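Myosin-I heavy chain (Dictyostelium discoideum, PDB 5EJY) is an actin-based motor with ATPase activity that acts in early phagocytosis and in adhesion, this chain being the first MyTH4-FERM module of its tail. Local coordinates at residues 85-96 against 183-193; 421-429 against 438-448. All blocks are in the same frame, centred on the assembly; numbering follows the deposited sequence.

Contact 1 (85-96 against 183-193); sequences YSPVKFILTKGL and RKQVPSVTELE
Leu192 presses into helix 85-96 as a knob into a hole formed by Tyr85, Val88, Lys89 and Leu92. Followed outward, its CB lies over one face of the Tyr85 ring in a CH-pi contact, 4.0 Å from the ring centroid and 21° off the normal. Leu192 CD1 settles against CE of Lys89 at 3.8 Å and also touches Tyr85 CD1, while CD2 meets Val88 CG1 tip to tip at 4.1 Å. The tyrosine CG stands beside its own backbone N (chi1 -72°), which carries the ring past Leu192 in the opposite direction. Tyr85 CD2 then reaches Val189 CG1, and Tyr85 OH ends 3.6 Å from Glu193 CA. Replacing Tyr85 by an alanine is likely to strip the wall from under Leu192 CB and leave a gap beside Val189 CG1.

Farther along, Val186 forks against the helix: its CG1 packs on Lys89 CD and Leu92 CB, its CG2 on Thr93 CA at 3.6 Å. Leu96 CD2 lies against backbone, 3.4 Å from Gln185 C. No hydrogen bond crosses between the segments. The bend of Lys89 at chi2 helps bring its CE to 3.0 Å from Pro187 O, which is buried with no hydrogen-bond partner, and the turn at chi4 sends NZ on to Glu272, which also accepts from Val189 N. Within 183-193, Arg183 grips Glu191 end-on with NH1 and NH2, one to each carboxylate oxygen, joining the start of the loop to helix 189-193.

The two helical segments run nearly perpendicular (101°) inside the MyTH4 domain. Helices 53-70 and 119-133 pack on helix 81-97; Glu272 and Asp266, pairing with Lys89 and Arg183, belong to helix 264-277 of the ubiquitin-like first FERM lobe, so the contact sits where MyTH4 meets that lobe.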
loop_
_atom_site.group_PDB
_atom_site.type_symbol
_atom_site.label_atom_id
_atom_site.label_comp_id
_atom_site.label_asym_id
_atom_site.label_seq_id
_atom_site.Cartn_x
_atom_site.Cartn_y
_atom_site.Cartn_z
ATOM N N TYR A 85 -19.978 -4.625 -11.475
ATOM C CA TYR A 85 -19.554 -3.499 -10.648
ATOM C C TYR A 85 -19.415 -2.182 -11.396
ATOM O O TYR A 85 -19.191 -1.141 -10.777
ATOM C CB TYR A 85 -18.256 -3.836 -9.909
ATOM C CG TYR A 85 -18.485 -4.826 -8.804
ATOM C CD1 TYR A 85 -19.194 -4.465 -7.669
ATOM C CD2 TYR A 85 -18.020 -6.132 -8.902
ATOM C CE1 TYR A 85 -19.431 -5.373 -6.652
ATOM C CE2 TYR A 85 -18.245 -7.046 -7.892
ATOM C CZ TYR A 85 -18.948 -6.662 -6.771
ATOM O OH TYR A 85 -19.167 -7.559 -5.762
ATOM N N SER A 86 -19.554 -2.218 -12.718
ATOM C CA SER A 86 -19.407 -1.008 -13.517
ATOM C C SER A 86 -20.284 0.172 -13.061
ATOM O O SER A 86 -19.801 1.306 -13.000
ATOM C CB SER A 86 -19.578 -1.294 -15.020
ATOM O OG SER A 86 -20.877 -1.770 -15.317
ATOM N N PRO A 87 -21.566 -0.074 -12.738
ATOM C CA PRO A 87 -22.333 1.078 -12.239
ATOM C C PRO A 87 -21.801 1.591 -10.900
ATOM O O PRO A 87 -21.881 2.792 -10.634
ATOM C CB PRO A 87 -23.754 0.518 -12.072
ATOM C CG PRO A 87 -23.565 -0.965 -11.925
ATOM C CD PRO A 87 -22.380 -1.301 -12.794
ATOM N N VAL A 88 -21.273 0.691 -10.072
ATOM C CA VAL A 88 -20.668 1.073 -8.796
ATOM C C VAL A 88 -19.417 1.939 -9.006
ATOM O O VAL A 88 -19.249 2.983 -8.367
ATOM C CB VAL A 88 -20.329 -0.164 -7.932
ATOM C CG1 VAL A 88 -19.614 0.245 -6.655
ATOM C CG2 VAL A 88 -21.592 -0.936 -7.601
ATOM N N LYS A 89 -18.554 1.513 -9.922
ATOM C CA LYS A 89 -17.350 2.263 -10.257
ATOM C C LYS A 89 -17.691 3.673 -10.726
ATOM O O LYS A 89 -17.016 4.644 -10.382
ATOM C CB LYS A 89 -16.566 1.531 -11.353
ATOM C CG LYS A 89 -15.942 0.215 -10.916
ATOM C CD LYS A 89 -14.831 0.439 -9.907
ATOM C CE LYS A 89 -14.077 -0.851 -9.599
ATOM N NZ LYS A 89 -13.075 -1.223 -10.633
ATOM N N PHE A 90 -18.742 3.787 -11.526
ATOM C CA PHE A 90 -19.150 5.095 -12.011
ATOM C C PHE A 90 -19.500 6.021 -10.839
ATOM O O PHE A 90 -18.986 7.142 -10.722
ATOM C CB PHE A 90 -20.341 4.953 -12.961
ATOM C CG PHE A 90 -20.830 6.261 -13.509
ATOM C CD1 PHE A 90 -20.318 6.766 -14.690
ATOM C CD2 PHE A 90 -21.799 6.986 -12.839
ATOM C CE1 PHE A 90 -20.765 7.975 -15.197
ATOM C CE2 PHE A 90 -22.248 8.201 -13.338
ATOM C CZ PHE A 90 -21.738 8.691 -14.519
ATOM N N ILE A 91 -20.387 5.537 -9.979
ATOM C CA ILE A 91 -20.812 6.275 -8.796
ATOM C C ILE A 91 -19.645 6.719 -7.913
ATOM O O ILE A 91 -19.546 7.890 -7.552
ATOM C CB ILE A 91 -21.785 5.430 -7.947
ATOM C CG1 ILE A 91 -23.048 5.125 -8.757
ATOM C CG2 ILE A 91 -22.151 6.165 -6.657
ATOM C CD1 ILE A 91 -23.986 4.181 -8.086
ATOM N N LEU A 92 -18.779 5.772 -7.557
ATOM C CA LEU A 92 -17.688 6.040 -6.628
ATOM C C LEU A 92 -16.615 6.933 -7.243
ATOM O O LEU A 92 -15.985 7.721 -6.543
ATOM C CB LEU A 92 -17.059 4.732 -6.149
ATOM C CG LEU A 92 -17.986 3.779 -5.407
ATOM C CD1 LEU A 92 -17.182 2.550 -4.948
ATOM C CD2 LEU A 92 -18.643 4.497 -4.241
ATOM N N THR A 93 -16.399 6.804 -8.547
ATOM C CA THR A 93 -15.404 7.647 -9.218
ATOM C C THR A 93 -15.868 9.095 -9.193
ATOM O O THR A 93 -15.092 10.009 -8.889
ATOM C CB THR A 93 -15.151 7.196 -10.676
ATOM O OG1 THR A 93 -14.766 5.812 -10.683
ATOM C CG2 THR A 93 -14.026 8.009 -11.306
ATOM N N LYS A 94 -17.150 9.317 -9.474
ATOM C CA LYS A 94 -17.653 10.690 -9.458
ATOM C C LYS A 94 -17.588 11.269 -8.039
ATOM O O LYS A 94 -17.118 12.386 -7.831
ATOM C CB LYS A 94 -19.076 10.758 -10.019
ATOM C CG LYS A 94 -19.178 10.468 -11.520
ATOM C CD LYS A 94 -18.665 11.631 -12.367
ATOM C CE LYS A 94 -18.682 11.272 -13.856
ATOM N NZ LYS A 94 -18.192 12.400 -14.693
ATOM N N GLY A 95 -18.045 10.501 -7.055
ATOM C CA GLY A 95 -18.096 11.004 -5.686
ATOM C C GLY A 95 -16.728 11.220 -5.060
ATOM O O GLY A 95 -16.519 12.178 -4.302
ATOM N N LEU A 96 -15.786 10.326 -5.355
ATOM C CA LEU A 96 -14.449 10.456 -4.776
ATOM C C LEU A 96 -13.766 11.722 -5.303
ATOM O O LEU A 96 -13.133 12.460 -4.544
ATOM C CB LEU A 96 -13.591 9.209 -5.060
ATOM C CG LEU A 96 -12.175 9.243 -4.465
ATOM C CD1 LEU A 96 -12.226 9.386 -2.928
ATOM C CD2 LEU A 96 -11.355 7.993 -4.861
ATOM N N ARG A 183 -8.784 8.042 1.554
ATOM C CA ARG A 183 -8.095 7.232 0.556
ATOM C C ARG A 183 -7.991 7.980 -0.766
ATOM O O ARG A 183 -8.564 9.070 -0.946
ATOM C CB ARG A 183 -8.820 5.897 0.344
ATOM C CG ARG A 183 -10.149 6.014 -0.386
ATOM C CD ARG A 183 -10.856 4.658 -0.416
ATOM N NE ARG A 183 -10.041 3.663 -1.113
ATOM C CZ ARG A 183 -10.304 2.361 -1.138
ATOM N NH1 ARG A 183 -11.353 1.876 -0.463
ATOM N NH2 ARG A 183 -9.504 1.537 -1.824
ATOM N N LYS A 184 -7.284 7.379 -1.711
ATOM C CA LYS A 184 -6.961 8.067 -2.948
ATOM C C LYS A 184 -7.558 7.421 -4.180
ATOM O O LYS A 184 -7.532 8.016 -5.257
ATOM C CB LYS A 184 -5.440 8.137 -3.109
ATOM C CG LYS A 184 -4.750 8.854 -1.958
ATOM C CD LYS A 184 -3.265 9.006 -2.217
ATOM C CE LYS A 184 -2.585 9.757 -1.080
ATOM N NZ LYS A 184 -1.136 9.940 -1.387
ATOM N N GLN A 185 -8.081 6.204 -4.043
ATOM C CA GLN A 185 -8.556 5.485 -5.213
ATOM C C GLN A 185 -9.924 4.856 -4.969
ATOM O O GLN A 185 -10.304 4.600 -3.827
ATOM C CB GLN A 185 -7.554 4.384 -5.617
ATOM C CG GLN A 185 -6.086 4.846 -5.729
ATOM C CD GLN A 185 -5.885 5.980 -6.750
ATOM O OE1 GLN A 185 -6.640 6.100 -7.716
ATOM N NE2 GLN A 185 -4.856 6.809 -6.537
ATOM N N VAL A 186 -10.637 4.593 -6.057
ATOM C CA VAL A 186 -11.861 3.810 -6.028
ATOM C C VAL A 186 -11.522 2.322 -5.841
ATOM O O VAL A 186 -10.588 1.811 -6.468
ATOM C CB VAL A 186 -12.640 4.004 -7.349
ATOM C CG1 VAL A 186 -13.787 2.998 -7.474
ATOM C CG2 VAL A 186 -13.142 5.454 -7.458
ATOM N N PRO A 187 -12.269 1.628 -4.971
ATOM C CA PRO A 187 -12.049 0.191 -4.753
ATOM C C PRO A 187 -11.945 -0.630 -6.044
ATOM O O PRO A 187 -12.727 -0.431 -6.982
ATOM C CB PRO A 187 -13.301 -0.226 -3.978
ATOM C CG PRO A 187 -13.626 0.969 -3.178
ATOM C CD PRO A 187 -13.265 2.173 -4.021
ATOM N N SER A 188 -10.975 -1.538 -6.082
ATOM C CA SER A 188 -10.871 -2.524 -7.158
ATOM C C SER A 188 -12.018 -3.519 -7.049
ATOM O O SER A 188 -12.700 -3.581 -6.025
ATOM C CB SER A 188 -9.561 -3.303 -7.031
ATOM O OG SER A 188 -9.505 -3.989 -5.799
ATOM N N VAL A 189 -12.214 -4.325 -8.086
ATOM C CA VAL A 189 -13.224 -5.382 -8.019
ATOM C C VAL A 189 -12.999 -6.351 -6.852
ATOM O O VAL A 189 -13.948 -6.798 -6.207
ATOM C CB VAL A 189 -13.300 -6.185 -9.333
ATOM C CG1 VAL A 189 -14.220 -7.404 -9.154
ATOM C CG2 VAL A 189 -13.787 -5.297 -10.458
ATOM N N THR A 190 -11.746 -6.687 -6.575
ATOM C CA THR A 190 -11.468 -7.621 -5.487
ATOM C C THR A 190 -11.926 -7.056 -4.144
ATOM O O THR A 190 -12.484 -7.771 -3.306
ATOM C CB THR A 190 -9.982 -7.974 -5.402
ATOM O OG1 THR A 190 -9.545 -8.458 -6.671
ATOM C CG2 THR A 190 -9.767 -9.058 -4.362
ATOM N N GLU A 191 -11.688 -5.767 -3.936
ATOM C CA GLU A 191 -12.116 -5.130 -2.697
ATOM C C GLU A 191 -13.643 -5.046 -2.605
ATOM O O GLU A 191 -14.226 -5.313 -1.550
ATOM C CB GLU A 191 -11.478 -3.737 -2.572
ATOM C CG GLU A 191 -11.871 -2.984 -1.300
ATOM C CD GLU A 191 -11.330 -1.558 -1.274
ATOM O OE1 GLU A 191 -10.493 -1.196 -2.143
ATOM O OE2 GLU A 191 -11.730 -0.792 -0.376
ATOM N N LEU A 192 -14.291 -4.672 -3.705
ATOM C CA LEU A 192 -15.752 -4.570 -3.724
ATOM C C LEU A 192 -16.414 -5.905 -3.416
ATOM O O LEU A 192 -17.434 -5.957 -2.729
ATOM C CB LEU A 192 -16.251 -4.033 -5.076
ATOM C CG LEU A 192 -15.929 -2.565 -5.372
ATOM C CD1 LEU A 192 -16.225 -2.243 -6.816
ATOM C CD2 LEU A 192 -16.728 -1.652 -4.446
ATOM N N GLU A 193 -15.833 -6.986 -3.925
ATOM C CA GLU A 193 -16.345 -8.328 -3.625
ATOM C C GLU A 193 -16.344 -8.613 -2.127
ATOM O O GLU A 193 -17.336 -9.096 -1.581
ATOM C CB GLU A 193 -15.566 -9.390 -4.410
ATOM C CG GLU A 193 -15.859 -9.331 -5.902
ATOM C CD GLU A 193 -14.998 -10.267 -6.734
ATOM O OE1 GLU A 193 -13.804 -10.451 -6.402
ATOM O OE2 GLU A 193 -15.520 -10.812 -7.733
#

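Contact 2 (421-429 against 438-448); sequences LPYPKNFVL and IYDPATSKMLE
Val428 and Tyr439 form an antiparallel hydrogen-bonded pair in the hairpin 426-432/435-440, each N giving a 2.9 Å bond to the other's O, and Leu429 with Ile438 follows as the non-hydrogen-bonded pair. On the face of the first pair, Val428 CB meets the Tyr439 ring at its edge, and Val428 CG2 leans on Pro441 CG. Ile438 works on the other face: CG1 lies alongside Leu429 CD2, CG2 touches Phe427 CD2, and CD1 sits over one face of the Tyr423 ring, 3.9 Å from its centroid. Leu447 CD1 meets Pro424 CD at 3.7 Å.

Tyr423 OH is placed 2.4 Å from Glu448 OE1, a hydrogen bond whose modelled length is doubtfully short; OE1 approaches at the ring edge, with ring and carboxylate planes 61° apart. One water donates both to Asn426 O and to Asp440 OD1. That carboxylate oxygen also accepts from Ala442 N, closing an Asx turn. The hairpin belongs to a four-stranded antiparallel sheet, consistent with the PH-like third FERM lobe. Pro422 and Ile438 sandwich the Tyr423 ring, whose hydroxyl end probably links to strand 445-450, while Asp440 couples the turn after its strand to the neighbouring strand through water.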
loop_
_atom_site.group_PDB
_atom_site.type_symbol
_atom_site.label_atom_id
_atom_site.label_comp_id
_atom_site.label_asym_id
_atom_site.label_seq_id
_atom_site.Cartn_x
_atom_site.Cartn_y
_atom_site.Cartn_z
ATOM N N LEU A 421 29.851 19.102 -10.131
ATOM C CA LEU A 421 30.036 18.199 -9.005
ATOM C C LEU A 421 30.970 17.069 -9.414
ATOM O O LEU A 421 30.934 16.614 -10.548
ATOM C CB LEU A 421 28.694 17.632 -8.544
ATOM C CG LEU A 421 27.731 18.664 -7.973
ATOM C CD1 LEU A 421 26.389 18.017 -7.623
ATOM C CD2 LEU A 421 28.341 19.320 -6.751
ATOM N N PRO A 422 31.790 16.590 -8.470
ATOM C CA PRO A 422 32.842 15.595 -8.720
ATOM C C PRO A 422 32.386 14.158 -8.898
ATOM O O PRO A 422 33.150 13.376 -9.454
ATOM C CB PRO A 422 33.709 15.686 -7.466
ATOM C CG PRO A 422 32.809 16.197 -6.416
ATOM C CD PRO A 422 31.835 17.113 -7.095
ATOM N N TYR A 423 31.194 13.804 -8.423
ATOM C CA TYR A 423 30.761 12.404 -8.427
ATOM C C TYR A 423 30.463 11.890 -9.820
ATOM O O TYR A 423 30.117 12.663 -10.707
ATOM C CB TYR A 423 29.521 12.240 -7.545
ATOM C CG TYR A 423 29.549 13.185 -6.382
ATOM C CD1 TYR A 423 30.450 13.004 -5.344
ATOM C CD2 TYR A 423 28.710 14.290 -6.342
ATOM C CE1 TYR A 423 30.492 13.877 -4.284
ATOM C CE2 TYR A 423 28.749 15.172 -5.287
ATOM C CZ TYR A 423 29.644 14.964 -4.265
ATOM O OH TYR A 423 29.685 15.843 -3.215
ATOM N N PRO A 424 30.597 10.571 -10.013
ATOM C CA PRO A 424 30.156 9.883 -11.227
ATOM C C PRO A 424 28.657 10.072 -11.432
ATOM O O PRO A 424 27.931 10.305 -10.456
ATOM C CB PRO A 424 30.468 8.415 -10.926
ATOM C CG PRO A 424 31.559 8.467 -9.905
ATOM C CD PRO A 424 31.237 9.654 -9.059
ATOM N N LYS A 425 28.208 9.964 -12.679
ATOM C CA LYS A 425 26.817 10.213 -13.033
ATOM C C LYS A 425 25.886 9.263 -12.302
ATOM O O LYS A 425 24.792 9.650 -11.883
ATOM C CB LYS A 425 26.599 10.045 -14.538
ATOM C CG LYS A 425 25.156 9.698 -14.892
ATOM C CD LYS A 425 24.939 9.487 -16.382
ATOM C CE LYS A 425 23.513 9.010 -16.644
ATOM N NZ LYS A 425 23.260 8.735 -18.085
ATOM N N ASN A 426 26.310 8.011 -12.187
ATOM C CA ASN A 426 25.526 7.003 -11.493
ATOM C C ASN A 426 26.143 6.719 -10.141
ATOM O O ASN A 426 27.334 6.431 -10.038
ATOM C CB ASN A 426 25.431 5.720 -12.321
ATOM C CG ASN A 426 24.878 5.967 -13.709
ATOM O OD1 ASN A 426 23.662 5.987 -13.917
ATOM N ND2 ASN A 426 25.771 6.159 -14.671
ATOM N N PHE A 427 25.336 6.822 -9.093
ATOM C CA PHE A 427 25.831 6.578 -7.755
ATOM C C PHE A 427 24.703 5.995 -6.898
ATOM O O PHE A 427 23.568 5.847 -7.357
ATOM C CB PHE A 427 26.354 7.878 -7.137
ATOM C CG PHE A 427 25.331 8.987 -7.093
ATOM C CD1 PHE A 427 25.082 9.763 -8.215
ATOM C CD2 PHE A 427 24.614 9.248 -5.934
ATOM C CE1 PHE A 427 24.137 10.783 -8.183
ATOM C CE2 PHE A 427 23.665 10.258 -5.887
ATOM C CZ PHE A 427 23.424 11.034 -7.018
ATOM N N VAL A 428 25.035 5.672 -5.660
ATOM C CA VAL A 428 24.055 5.128 -4.720
ATOM C C VAL A 428 24.036 6.090 -3.548
ATOM O O VAL A 428 25.086 6.580 -3.122
ATOM C CB VAL A 428 24.478 3.726 -4.250
ATOM C CG1 VAL A 428 23.703 3.297 -2.993
ATOM C CG2 VAL A 428 24.298 2.703 -5.376
ATOM N N LEU A 429 22.852 6.425 -3.062
ATOM C CA LEU A 429 22.763 7.079 -1.766
ATOM C C LEU A 429 22.533 5.991 -0.729
ATOM O O LEU A 429 21.572 5.221 -0.818
ATOM C CB LEU A 429 21.647 8.117 -1.726
ATOM C CG LEU A 429 21.892 9.363 -2.580
ATOM C CD1 LEU A 429 20.788 10.399 -2.394
ATOM C CD2 LEU A 429 23.256 9.974 -2.226
ATOM N N ILE A 438 27.197 9.189 -0.188
ATOM C CA ILE A 438 27.328 8.998 -1.617
ATOM C C ILE A 438 28.326 7.882 -1.841
ATOM O O ILE A 438 29.484 7.967 -1.411
ATOM C CB ILE A 438 27.815 10.297 -2.320
ATOM C CG1 ILE A 438 26.812 11.433 -2.073
ATOM C CG2 ILE A 438 27.988 10.048 -3.806
ATOM C CD1 ILE A 438 27.322 12.844 -2.450
ATOM N N TYR A 439 27.876 6.848 -2.542
ATOM C CA TYR A 439 28.640 5.632 -2.704
ATOM C C TYR A 439 28.768 5.311 -4.178
ATOM O O TYR A 439 27.819 5.476 -4.947
ATOM C CB TYR A 439 27.921 4.497 -1.979
ATOM C CG TYR A 439 28.522 3.126 -2.141
ATOM C CD1 TYR A 439 29.557 2.702 -1.320
ATOM C CD2 TYR A 439 28.027 2.237 -3.084
ATOM C CE1 TYR A 439 30.095 1.441 -1.444
ATOM C CE2 TYR A 439 28.553 0.973 -3.213
ATOM C CZ TYR A 439 29.590 0.578 -2.390
ATOM O OH TYR A 439 30.130 -0.683 -2.514
ATOM N N ASP A 440 29.948 4.862 -4.583
ATOM C CA ASP A 440 30.163 4.518 -5.980
ATOM C C ASP A 440 30.177 3.011 -6.141
ATOM O O ASP A 440 31.135 2.349 -5.732
ATOM C CB ASP A 440 31.486 5.101 -6.483
ATOM C CG ASP A 440 31.687 4.881 -7.962
ATOM O OD1 ASP A 440 30.896 4.131 -8.570
ATOM O OD2 ASP A 440 32.639 5.462 -8.525
ATOM N N PRO A 441 29.126 2.458 -6.762
ATOM C CA PRO A 441 29.012 1.000 -6.894
ATOM C C PRO A 441 30.048 0.424 -7.863
ATOM O O PRO A 441 30.325 -0.773 -7.823
ATOM C CB PRO A 441 27.581 0.807 -7.422
ATOM C CG PRO A 441 27.248 2.086 -8.098
ATOM C CD PRO A 441 27.964 3.165 -7.331
ATOM N N ALA A 442 30.631 1.273 -8.707
ATOM C CA ALA A 442 31.639 0.822 -9.667
ATOM C C ALA A 442 32.970 0.503 -8.997
ATOM O O ALA A 442 33.709 -0.359 -9.465
ATOM C CB ALA A 442 31.839 1.859 -10.773
ATOM N N THR A 443 33.269 1.200 -7.903
ATOM C CA THR A 443 34.539 1.025 -7.195
ATOM C C THR A 443 34.354 0.508 -5.775
ATOM O O THR A 443 35.328 0.288 -5.052
ATOM C CB THR A 443 35.280 2.355 -7.079
ATOM O OG1 THR A 443 34.469 3.279 -6.340
ATOM C CG2 THR A 443 35.586 2.922 -8.465
ATOM N N SER A 444 33.099 0.343 -5.372
ATOM C CA SER A 444 32.765 -0.052 -4.012
ATOM C C SER A 444 33.343 0.873 -2.948
ATOM O O SER A 444 33.798 0.408 -1.902
ATOM C CB SER A 444 33.210 -1.494 -3.745
ATOM O OG SER A 444 32.638 -2.366 -4.696
ATOM N N LYS A 445 33.308 2.179 -3.200
ATOM C CA LYS A 445 33.840 3.137 -2.241
ATOM C C LYS A 445 32.870 4.265 -1.933
ATOM O O LYS A 445 32.180 4.768 -2.824
ATOM C CB LYS A 445 35.157 3.729 -2.766
ATOM C CG LYS A 445 36.236 2.693 -2.985
ATOM C CD LYS A 445 37.535 3.322 -3.431
ATOM C CE LYS A 445 38.624 2.274 -3.593
ATOM N NZ LYS A 445 39.930 2.914 -3.921
ATOM N N MET A 446 32.833 4.661 -0.667
ATOM C CA MET A 446 32.123 5.852 -0.234
ATOM C C MET A 446 32.883 7.082 -0.700
ATOM O O MET A 446 34.116 7.130 -0.617
ATOM C CB MET A 446 32.022 5.893 1.289
ATOM C CG MET A 446 31.161 4.795 1.893
ATOM S SD MET A 446 29.413 5.053 1.519
ATOM C CE MET A 446 28.679 3.585 2.265
ATOM N N LEU A 447 32.149 8.083 -1.172
ATOM C CA LEU A 447 32.774 9.284 -1.732
ATOM C C LEU A 447 32.601 10.496 -0.834
ATOM O O LEU A 447 33.479 11.358 -0.772
ATOM C CB LEU A 447 32.210 9.580 -3.118
ATOM C CG LEU A 447 32.450 8.518 -4.184
ATOM C CD1 LEU A 447 31.846 8.982 -5.491
ATOM C CD2 LEU A 447 33.944 8.221 -4.344
ATOM N N GLU A 448 31.472 10.560 -0.131
ATOM C CA GLU A 448 31.155 11.719 0.689
ATOM C C GLU A 448 30.055 11.382 1.668
ATOM O O GLU A 448 29.181 10.575 1.360
ATOM C CB GLU A 448 30.706 12.879 -0.209
ATOM C CG GLU A 448 30.500 14.192 0.517
ATOM C CD GLU A 448 30.589 15.391 -0.421
ATOM O OE1 GLU A 448 31.285 15.289 -1.457
ATOM O OE2 GLU A 448 29.953 16.429 -0.122
HETATM O O HOH W 1 29.347 4.632 -10.639
#

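In the fold
Contact 1 belongs to the all-helical MyTH4 part and contact 2 to the FERM part; their centres lie about 45 Å apart, on opposite sides of the chain's centre, and they share no element. Contact 2 is the more buried of the two, though Asn426 and Leu447 are exposed; contact 1 is partly buried. In contact 1 a helix meets a loop and a second helix mainly through apolar atoms, the aliphatic part of a lysine included, with Lys89 and Arg183 also paired to acids of helix 264-277. Contact 2 instead joins sequence neighbours in an antiparallel sheet, where backbone bonds set the register and a probable tyrosine-carboxylate bond, modelled too short, and a water add polar links.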